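AlyQ (Persicobacter sp. CCB-QB2, PDB 5XNR) probably cleaves alginate by beta-elimination through its lyase domain, which is joined to a CBM32 carbohydrate-binding domain that holds a calcium ion. Local coordinates at residues A[190-195]-A[382-387]; A[236-241]-A[253-258]; A[196-201]-A[209-214]. All blocks are in the same frame, centred on the assembly; numbering follows the deposited sequence.

Overall arrangement
All three contacts lie in the alginate lyase domain, a jelly-roll sandwich of two antiparallel sheets. Contact 1 joins strands 192-197 and 379-392, neighbours in one sheet, and closes a long loop of chain that holds the other two. Contact 3 follows first, carrying strand 192-197 across to strand 211-217 of the second sheet. Contact 2 comes next and packs strand 233-244, the other neighbour of 379-392, against the bent run 251-258. Centres of contacts 1 and 2 are about 11 Å apart, and each is about 18 Å from contact 3. Contact 1 thus builds one sheet, while contacts 2 and 3 fasten it to the sheet bearing family motifs of the lyase.

Contact 1 (A[190-195]-A[382-387]); sequences NAMVFR and VVVYDY
Residues 192-194 pair antiparallel with 382-384, with Met192 facing Val384 and Phe194 facing Val382 as hydrogen-bonded pairs and Val193 facing Val383 as the non-hydrogen-bonded pair between them. Met192 and Val384 exchange two backbone bonds, Met192 N to Val384 O at 3.0 Å and Val384 N to Met192 O at 2.9 Å, and Phe194 and Val382 exchange two more. Beta-branched valines suit such an extended chain, and most of the touching residues are buried. Met192, Phe194, Val382 and Val384 line one face of the sheet. There Phe194 sets CE1 against Val384 CG2 at 3.7 Å, its ring carried beside its own backbone N (chi1 -61°), while Val382 O lies in the plane of the ring at its edge. Phe194 also reaches Ser213 and Leu215 of the opposing sheet, so this face looks into the core of the beta-jelly roll expected of this lyase family. The flexible chain of Met192 rises from this face to cross Tyr387 at about a right angle, Met192 CE meeting Val384 CG1 at 3.9 Å and, tightly, Tyr387 CE1 at 3.3 Å. Farther along, Tyr385 and Asp386 both face Lys239 on the next strand, a classic beta bulge. Ala191 lays its methyl over one face of the Tyr385 ring, Ala191 CB standing 3.9 Å from the ring centroid in a CH-pi contact and also touching Val383 CG1 at 3.5 Å. A methyl is small enough to sit close over the ring, offset toward its rim. Asn190 runs alongside Tyr385 with its amide plane turned 69° from the ring; Asn186 and Ala144 hold that amide by hydrogen bonds. A water donates to both Asn190 O and Tyr385 O, bridging the two segments beyond the last strand bond.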
loop_
_atom_site.group_PDB
_atom_site.type_symbol
_atom_site.label_atom_id
_atom_site.label_comp_id
_atom_site.label_asym_id
_atom_site.label_seq_id
_atom_site.Cartn_x
_atom_site.Cartn_y
_atom_site.Cartn_z
ATOM N N ASN A 190 6.734 6.786 3.960
ATOM C CA ASN A 190 7.519 5.563 3.777
ATOM C C ASN A 190 7.710 5.231 2.286
ATOM O O ASN A 190 8.297 4.184 1.990
ATOM C CB ASN A 190 6.887 4.371 4.499
ATOM C CG ASN A 190 5.464 4.070 4.072
ATOM O OD1 ASN A 190 4.964 4.605 3.080
ATOM N ND2 ASN A 190 4.806 3.194 4.817
ATOM N N ALA A 191 7.245 6.068 1.351
ATOM C CA ALA A 191 7.379 5.727 -0.073
ATOM C C ALA A 191 7.379 6.997 -0.926
ATOM O O ALA A 191 6.983 8.037 -0.458
ATOM C CB ALA A 191 6.269 4.807 -0.492
ATOM N N MET A 192 7.869 6.893 -2.158
ATOM C CA MET A 192 7.805 8.000 -3.124
ATOM C C MET A 192 6.776 7.635 -4.189
ATOM O O MET A 192 6.614 6.456 -4.529
ATOM C CB MET A 192 9.138 8.309 -3.810
ATOM C CG MET A 192 10.138 7.173 -3.800
ATOM S SD MET A 192 11.652 7.563 -4.726
ATOM C CE MET A 192 12.226 5.880 -4.953
ATOM N N VAL A 193 6.085 8.666 -4.671
ATOM C CA VAL A 193 4.961 8.477 -5.545
ATOM C C VAL A 193 5.293 9.142 -6.877
ATOM O O VAL A 193 5.614 10.311 -6.925
ATOM C CB VAL A 193 3.679 9.074 -4.948
ATOM C CG1 VAL A 193 2.476 8.705 -5.777
ATOM C CG2 VAL A 193 3.482 8.661 -3.505
ATOM N N PHE A 194 5.199 8.353 -7.930
ATOM C CA PHE A 194 5.363 8.808 -9.256
ATOM C C PHE A 194 3.984 8.885 -9.928
ATOM O O PHE A 194 3.426 7.857 -10.316
ATOM C CB PHE A 194 6.273 7.827 -9.996
ATOM C CG PHE A 194 7.665 7.671 -9.442
ATOM C CD1 PHE A 194 7.929 6.759 -8.439
ATOM C CD2 PHE A 194 8.718 8.407 -9.956
ATOM C CE1 PHE A 194 9.222 6.584 -7.960
ATOM C CE2 PHE A 194 10.009 8.239 -9.473
ATOM C CZ PHE A 194 10.260 7.322 -8.477
ATOM N N ARG A 195 3.466 10.108 -10.090
ATOM C CA ARG A 195 2.144 10.366 -10.644
ATOM C C ARG A 195 2.258 10.977 -12.049
ATOM O O ARG A 195 2.886 12.011 -12.236
ATOM C CB ARG A 195 1.356 11.346 -9.767
ATOM C CG ARG A 195 -0.010 11.674 -10.359
ATOM C CD ARG A 195 -1.083 12.225 -9.440
ATOM N NE ARG A 195 -1.396 11.395 -8.288
ATOM C CZ ARG A 195 -2.313 11.722 -7.388
ATOM N NH1 ARG A 195 -3.236 12.623 -7.681
ATOM N NH2 ARG A 195 -2.292 11.166 -6.196
ATOM N N VAL A 382 2.402 4.963 -9.352
ATOM C CA VAL A 382 3.281 3.914 -8.823
ATOM C C VAL A 382 3.897 4.445 -7.529
ATOM O O VAL A 382 4.444 5.545 -7.501
ATOM C CB VAL A 382 4.368 3.493 -9.841
ATOM C CG1 VAL A 382 5.394 2.531 -9.263
ATOM C CG2 VAL A 382 3.752 2.866 -11.074
ATOM N N VAL A 383 3.776 3.643 -6.486
ATOM C CA VAL A 383 4.261 3.965 -5.160
ATOM C C VAL A 383 5.424 3.016 -4.866
ATOM O O VAL A 383 5.214 1.798 -4.840
ATOM C CB VAL A 383 3.159 3.813 -4.084
ATOM C CG1 VAL A 383 3.630 4.356 -2.750
ATOM C CG2 VAL A 383 1.841 4.480 -4.462
ATOM N N VAL A 384 6.603 3.583 -4.604
ATOM C CA VAL A 384 7.834 2.806 -4.402
ATOM C C VAL A 384 8.289 2.925 -2.943
ATOM O O VAL A 384 8.665 3.996 -2.494
ATOM C CB VAL A 384 8.958 3.262 -5.348
ATOM C CG1 VAL A 384 10.239 2.526 -5.041
ATOM C CG2 VAL A 384 8.581 3.077 -6.800
ATOM N N TYR A 385 8.271 1.800 -2.230
ATOM C CA TYR A 385 8.614 1.780 -0.836
ATOM C C TYR A 385 10.133 1.637 -0.696
ATOM O O TYR A 385 10.726 2.260 0.183
ATOM C CB TYR A 385 7.826 0.672 -0.129
ATOM C CG TYR A 385 6.337 0.900 -0.112
ATOM C CD1 TYR A 385 5.533 0.525 -1.176
ATOM C CD2 TYR A 385 5.723 1.553 0.949
ATOM C CE1 TYR A 385 4.170 0.784 -1.176
ATOM C CE2 TYR A 385 4.360 1.813 0.963
ATOM C CZ TYR A 385 3.579 1.413 -0.098
ATOM O OH TYR A 385 2.237 1.663 -0.095
ATOM N N ASP A 386 10.767 0.830 -1.557
ATOM C CA ASP A 386 12.195 0.561 -1.447
ATOM C C ASP A 386 12.748 0.065 -2.779
ATOM O O ASP A 386 12.037 -0.446 -3.599
ATOM C CB ASP A 386 12.438 -0.492 -0.373
ATOM C CG ASP A 386 13.871 -0.606 0.118
ATOM O OD1 ASP A 386 14.580 0.421 0.164
ATOM O OD2 ASP A 386 14.248 -1.724 0.492
ATOM N N TYR A 387 14.036 0.194 -2.977
ATOM C CA TYR A 387 14.635 -0.288 -4.201
ATOM C C TYR A 387 16.158 -0.335 -4.030
ATOM O O TYR A 387 16.686 0.358 -3.157
ATOM C CB TYR A 387 14.281 0.626 -5.375
ATOM C CG TYR A 387 14.955 1.963 -5.274
ATOM C CD1 TYR A 387 14.388 2.990 -4.545
ATOM C CD2 TYR A 387 16.206 2.179 -5.834
ATOM C CE1 TYR A 387 15.035 4.210 -4.414
ATOM C CE2 TYR A 387 16.866 3.393 -5.706
ATOM C CZ TYR A 387 16.275 4.419 -4.995
ATOM O OH TYR A 387 16.885 5.635 -4.892
HETATM O O HOH W 1 10.418 2.772 2.932
#

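Contact 2 (A[236-241]-A[253-258]); sequences VYVKQA and VATQIH
Val238 and Thr255 lie opposite each other with CA atoms 7.6 Å apart, too far for backbone pairing: 236-241 is a continuous, curved run of strand in one sheet, whereas 253-258 bends at Thr255 and belongs to the sheet packed over it. This is the face-to-face layering of a beta sandwich, here the jelly roll of an alginate lyase. Alternation along the strand sends Val236, Val238 and Gln240 inward, while Tyr237 and Lys239 go to the other face, where Tyr237 stacks on Phe388. Thr255 projects between the layers, and both its branches are used. Its methyl lies anti to the backbone N and faces the two valines; its hydroxyl turns toward Val238 and Gln240. Val238 meets it tip to tip, Val238 CG2 standing 3.7 Å from Thr255 OG1 and 4.0 Å from Thr255 CG2. A residue with one apolar and one polar branch suits this border between valines and an amide. Gln240 reaches across with an extended chain beyond CG and slants past Thr255, bringing Gln240 NE2 to 3.6 Å from Ala254 CB. The small alanine accommodates the amide where the chain bends. The amide nitrogen is hydrogen-bonded to His303 of the neighbouring strand, which fixes that end of the side chain; Gln240 OE1, in contrast, is buried with no partner in the model. Just past the corner, Gln256, Ile257 and His258 form the QIH motif found in family 7 alginate lyases. Gln256 points away from strand 233-244, and, as in relatives, the motif probably lies in the substrate cleft. A hydrogen bond to Asp266 holds the His258 ring. At the other end of the interface, Val236 CG1 reaches tip to tip to Thr255 CG2 at 3.9 Å.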
loop_
_atom_site.group_PDB
_atom_site.type_symbol
_atom_site.label_atom_id
_atom_site.label_comp_id
_atom_site.label_asym_id
_atom_site.label_seq_id
_atom_site.Cartn_x
_atom_site.Cartn_y
_atom_site.Cartn_z
ATOM N N VAL A 236 18.220 -5.243 -10.375
ATOM C CA VAL A 236 17.347 -4.196 -9.815
ATOM C C VAL A 236 16.277 -4.884 -8.964
ATOM O O VAL A 236 15.634 -5.812 -9.423
ATOM C CB VAL A 236 16.705 -3.289 -10.886
ATOM C CG1 VAL A 236 15.861 -4.052 -11.894
ATOM C CG2 VAL A 236 15.872 -2.195 -10.253
ATOM N N TYR A 237 16.113 -4.397 -7.740
ATOM C CA TYR A 237 15.044 -4.789 -6.869
ATOM C C TYR A 237 14.174 -3.572 -6.592
ATOM O O TYR A 237 14.712 -2.482 -6.350
ATOM C CB TYR A 237 15.586 -5.336 -5.550
ATOM C CG TYR A 237 14.620 -5.302 -4.393
ATOM C CD1 TYR A 237 13.800 -6.371 -4.112
ATOM C CD2 TYR A 237 14.553 -4.203 -3.556
ATOM C CE1 TYR A 237 12.925 -6.344 -3.033
ATOM C CE2 TYR A 237 13.678 -4.147 -2.481
ATOM C CZ TYR A 237 12.862 -5.231 -2.214
ATOM O OH TYR A 237 12.029 -5.206 -1.147
ATOM N N VAL A 238 12.851 -3.776 -6.629
ATOM C CA VAL A 238 11.910 -2.704 -6.325
ATOM C C VAL A 238 10.784 -3.274 -5.466
ATOM O O VAL A 238 10.206 -4.258 -5.831
ATOM C CB VAL A 238 11.318 -2.063 -7.598
ATOM C CG1 VAL A 238 10.399 -0.902 -7.248
ATOM C CG2 VAL A 238 12.384 -1.625 -8.588
ATOM N N LYS A 239 10.444 -2.593 -4.379
ATOM C CA LYS A 239 9.199 -2.819 -3.637
ATOM C C LYS A 239 8.254 -1.660 -3.917
ATOM O O LYS A 239 8.562 -0.531 -3.563
ATOM C CB LYS A 239 9.423 -2.885 -2.121
ATOM C CG LYS A 239 8.149 -2.960 -1.280
ATOM C CD LYS A 239 8.376 -2.913 0.227
ATOM C CE LYS A 239 8.289 -4.262 0.903
ATOM N NZ LYS A 239 8.596 -4.167 2.354
ATOM N N GLN A 240 7.098 -1.960 -4.495
ATOM C CA GLN A 240 6.220 -0.924 -5.007
ATOM C C GLN A 240 4.776 -1.418 -5.099
ATOM O O GLN A 240 4.506 -2.620 -5.027
ATOM C CB GLN A 240 6.656 -0.547 -6.417
ATOM C CG GLN A 240 6.489 -1.656 -7.456
ATOM C CD GLN A 240 7.135 -1.288 -8.774
ATOM O OE1 GLN A 240 7.659 -0.194 -8.958
ATOM N NE2 GLN A 240 7.132 -2.220 -9.702
ATOM N N ALA A 241 3.860 -0.479 -5.290
ATOM C CA ALA A 241 2.490 -0.826 -5.670
ATOM C C ALA A 241 2.080 0.054 -6.844
ATOM O O ALA A 241 2.442 1.228 -6.914
ATOM C CB ALA A 241 1.551 -0.653 -4.506
ATOM N N VAL A 253 3.833 1.055 -17.433
ATOM C CA VAL A 253 5.097 0.341 -17.310
ATOM C C VAL A 253 5.805 0.812 -16.028
ATOM O O VAL A 253 5.895 2.013 -15.752
ATOM C CB VAL A 253 5.945 0.537 -18.583
ATOM C CG1 VAL A 253 7.413 0.177 -18.397
ATOM C CG2 VAL A 253 5.360 -0.233 -19.761
ATOM N N ALA A 254 6.280 -0.131 -15.224
ATOM C CA ALA A 254 6.988 0.233 -13.997
ATOM C C ALA A 254 8.499 0.003 -14.175
ATOM O O ALA A 254 9.191 0.830 -14.790
ATOM C CB ALA A 254 6.405 -0.503 -12.815
ATOM N N THR A 255 9.020 -1.076 -13.623
ATOM C CA THR A 255 10.486 -1.328 -13.644
ATOM C C THR A 255 10.946 -1.682 -15.058
ATOM O O THR A 255 10.215 -2.369 -15.753
ATOM C CB THR A 255 10.825 -2.454 -12.670
ATOM O OG1 THR A 255 10.140 -2.116 -11.459
ATOM C CG2 THR A 255 12.316 -2.622 -12.445
ATOM N N GLN A 256 12.149 -1.256 -15.469
ATOM C CA GLN A 256 12.628 -1.530 -16.845
ATOM C C GLN A 256 14.145 -1.721 -16.921
ATOM O O GLN A 256 14.903 -1.091 -16.173
ATOM C CB GLN A 256 12.346 -0.372 -17.799
ATOM C CG GLN A 256 11.014 0.304 -17.559
ATOM C CD GLN A 256 10.886 1.544 -18.406
ATOM O OE1 GLN A 256 11.289 1.567 -19.573
ATOM N NE2 GLN A 256 10.328 2.584 -17.797
ATOM N N ILE A 257 14.549 -2.592 -17.858
ATOM C CA ILE A 257 15.899 -2.634 -18.407
ATOM C C ILE A 257 15.798 -2.064 -19.825
ATOM O O ILE A 257 14.903 -2.492 -20.566
ATOM C CB ILE A 257 16.482 -4.063 -18.430
ATOM C CG1 ILE A 257 16.519 -4.683 -17.036
ATOM C CG2 ILE A 257 17.861 -4.076 -19.066
ATOM C CD1 ILE A 257 16.979 -6.116 -17.019
ATOM N N HIS A 258 16.686 -1.125 -20.180
ATOM C CA HIS A 258 16.682 -0.478 -21.496
ATOM C C HIS A 258 18.049 -0.672 -22.169
ATOM O O HIS A 258 19.073 -0.630 -21.489
ATOM C CB HIS A 258 16.329 1.010 -21.348
ATOM C CG HIS A 258 15.360 1.526 -22.362
ATOM N ND1 HIS A 258 14.020 1.778 -22.040
ATOM C CD2 HIS A 258 15.523 1.849 -23.674
ATOM C CE1 HIS A 258 13.396 2.215 -23.123
ATOM N NE2 HIS A 258 14.306 2.270 -24.147
#

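Contact 3 (A[196-201]-A[209-214]); sequences APIRSN and SYVRSE. With PO4 (phosphate ion), chain E.
Val211 directs its two methyls at residues 196-198, where the chain leaves the strand, and each methyl has its own neighbours. Val211 CG1, held anti to the backbone N (chi1 -176°), touches both Ala196 CB at 4.1 Å and Pro197 O at 3.6 Å; Val211 CG2 meets Ile198 CD1 at 4.1 Å. The isoleucine crosses the valine obliquely, its long branch bringing CD1 to the contact although its CB is not directed there. No hydrogen bond joins the segments; van der Waals contacts carry the interface, one of them to a carbonyl oxygen. Compact alanine suits the close side, and proline suits a strand that is about to leave the sheet. Ser213 also faces Ala196, but its hydroxyl is bonded to Tyr182 O.

Arg212 and Glu214 project from the opposite side of the strand. The guanidinium grips one carboxylate oxygen side-on, Arg212 NE and NH2 lying 3.0 Å and 3.2 Å from Glu214 OE2, which sits almost in the guanidinium plane; Tyr361 adds a cation-pi contact. The pair belongs to an RSELR sequence characteristic of family 7 alginate lyases. Tyr210 donates from OH to O3 of a phosphate ion at 2.8 Å, with O3 in the ring plane; Lys249 and Arg272 also bind this ion, which probably came from the crystallisation liquor.

Strand 360-362 flanks Ala196 and hydrogen-bonds to 211-217, Gly380 of strand 379-392 pairs with Ala196 from its own sheet, and helix 366-369 packs on Ile198 and Tyr210, so the contact bridges the two sheets near the ends of strands 192-197 and 211-217.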
loop_
_atom_site.group_PDB
_atom_site.type_symbol
_atom_site.label_atom_id
_atom_site.label_comp_id
_atom_site.label_asym_id
_atom_site.label_seq_id
_atom_site.Cartn_x
_atom_site.Cartn_y
_atom_site.Cartn_z
ATOM N N ALA A 196 1.573 10.366 -13.002
ATOM C CA ALA A 196 1.620 10.747 -14.412
ATOM C C ALA A 196 0.190 11.014 -14.901
ATOM O O ALA A 196 -0.457 10.106 -15.409
ATOM C CB ALA A 196 2.285 9.652 -15.226
ATOM N N PRO A 197 -0.296 12.255 -14.747
ATOM C CA PRO A 197 -1.622 12.575 -15.238
ATOM C C PRO A 197 -1.606 12.757 -16.760
ATOM O O PRO A 197 -0.564 13.021 -17.374
ATOM C CB PRO A 197 -2.020 13.875 -14.536
ATOM C CG PRO A 197 -0.704 14.580 -14.307
ATOM C CD PRO A 197 0.365 13.500 -14.344
ATOM N N ILE A 198 -2.785 12.561 -17.321
ATOM C CA ILE A 198 -3.006 12.672 -18.721
ATOM C C ILE A 198 -3.676 14.024 -18.973
ATOM O O ILE A 198 -4.780 14.262 -18.489
ATOM C CB ILE A 198 -3.875 11.502 -19.217
ATOM C CG1 ILE A 198 -3.298 10.142 -18.796
ATOM C CG2 ILE A 198 -4.071 11.612 -20.724
ATOM C CD1 ILE A 198 -1.876 9.895 -19.262
ATOM N N ARG A 199 -2.980 14.887 -19.708
ATOM C CA ARG A 199 -3.453 16.230 -20.016
ATOM C C ARG A 199 -3.043 16.567 -21.455
ATOM O O ARG A 199 -2.092 15.990 -21.993
ATOM C CB ARG A 199 -2.857 17.265 -19.050
ATOM C CG ARG A 199 -3.139 17.036 -17.569
ATOM C CD ARG A 199 -2.254 17.916 -16.686
ATOM N NE ARG A 199 -2.441 17.695 -15.249
ATOM C CZ ARG A 199 -1.581 18.072 -14.297
ATOM N NH1 ARG A 199 -0.458 18.691 -14.621
ATOM N NH2 ARG A 199 -1.861 17.846 -13.024
ATOM N N SER A 200 -3.756 17.508 -22.073
ATOM C CA SER A 200 -3.337 18.036 -23.384
ATOM C C SER A 200 -2.226 19.073 -23.182
ATOM O O SER A 200 -2.198 19.755 -22.181
ATOM C CB SER A 200 -4.500 18.623 -24.148
ATOM O OG SER A 200 -5.041 19.727 -23.443
ATOM N N ASN A 201 -1.319 19.155 -24.146
ATOM C CA ASN A 201 -0.261 20.165 -24.176
ATOM C C ASN A 201 0.295 20.361 -22.756
ATOM O O ASN A 201 0.013 21.377 -22.109
ATOM C CB ASN A 201 -0.775 21.473 -24.804
ATOM C CG ASN A 201 -1.400 21.302 -26.179
ATOM O OD1 ASN A 201 -0.703 21.042 -27.165
ATOM N ND2 ASN A 201 -2.713 21.461 -26.259
ATOM N N SER A 209 2.983 11.383 -27.595
ATOM C CA SER A 209 3.963 10.719 -26.697
ATOM C C SER A 209 3.250 10.169 -25.465
ATOM O O SER A 209 2.298 10.793 -24.967
ATOM C CB SER A 209 5.045 11.663 -26.228
ATOM O OG SER A 209 5.860 12.115 -27.294
ATOM N N TYR A 210 3.754 9.051 -24.946
ATOM C CA TYR A 210 3.299 8.570 -23.631
ATOM C C TYR A 210 4.023 9.373 -22.546
ATOM O O TYR A 210 4.929 10.166 -22.824
ATOM C CB TYR A 210 3.464 7.054 -23.479
ATOM C CG TYR A 210 2.626 6.232 -24.426
ATOM C CD1 TYR A 210 1.303 6.543 -24.685
ATOM C CD2 TYR A 210 3.164 5.129 -25.073
ATOM C CE1 TYR A 210 0.542 5.787 -25.567
ATOM C CE2 TYR A 210 2.423 4.372 -25.966
ATOM C CZ TYR A 210 1.105 4.700 -26.218
ATOM O OH TYR A 210 0.383 3.951 -27.102
ATOM N N VAL A 211 3.575 9.176 -21.314
ATOM C CA VAL A 211 3.774 10.137 -20.265
ATOM C C VAL A 211 4.510 9.431 -19.130
ATOM O O VAL A 211 4.023 8.395 -18.675
ATOM C CB VAL A 211 2.407 10.691 -19.807
ATOM C CG1 VAL A 211 2.541 11.776 -18.761
ATOM C CG2 VAL A 211 1.583 11.219 -20.968
ATOM N N ARG A 212 5.639 9.977 -18.664
ATOM C CA ARG A 212 6.368 9.321 -17.584
ATOM C C ARG A 212 6.623 10.268 -16.407
ATOM O O ARG A 212 6.904 11.429 -16.566
ATOM C CB ARG A 212 7.692 8.749 -18.097
ATOM C CG ARG A 212 8.765 9.772 -18.442
ATOM C CD ARG A 212 9.267 9.634 -19.879
ATOM N NE ARG A 212 9.906 8.360 -20.186
ATOM C CZ ARG A 212 9.917 7.776 -21.388
ATOM N NH1 ARG A 212 9.569 8.450 -22.469
ATOM N NH2 ARG A 212 10.239 6.501 -21.496
ATOM N N SER A 213 6.545 9.710 -15.215
ATOM C CA SER A 213 7.304 10.232 -14.105
ATOM C C SER A 213 8.227 9.122 -13.587
ATOM O O SER A 213 7.775 8.261 -12.861
ATOM C CB SER A 213 6.405 10.757 -13.026
ATOM O OG SER A 213 7.176 11.289 -11.958
ATOM N N GLU A 214 9.503 9.121 -13.970
ATOM C CA GLU A 214 10.341 7.921 -13.718
ATOM C C GLU A 214 11.842 8.245 -13.683
ATOM O O GLU A 214 12.304 9.192 -14.323
ATOM C CB GLU A 214 9.997 6.861 -14.775
ATOM C CG GLU A 214 10.716 6.998 -16.099
ATOM C CD GLU A 214 10.476 5.855 -17.086
ATOM O OE1 GLU A 214 10.272 4.677 -16.652
ATOM O OE2 GLU A 214 10.509 6.142 -18.290
HETATM P P PO4 E . 0.972 0.436 -27.500
HETATM O O1 PO4 E . 0.801 0.607 -26.013
HETATM O O2 PO4 E . -0.399 0.158 -28.101
HETATM O O3 PO4 E . 1.593 1.693 -28.124
HETATM O O4 PO4 E . 1.921 -0.707 -27.800
#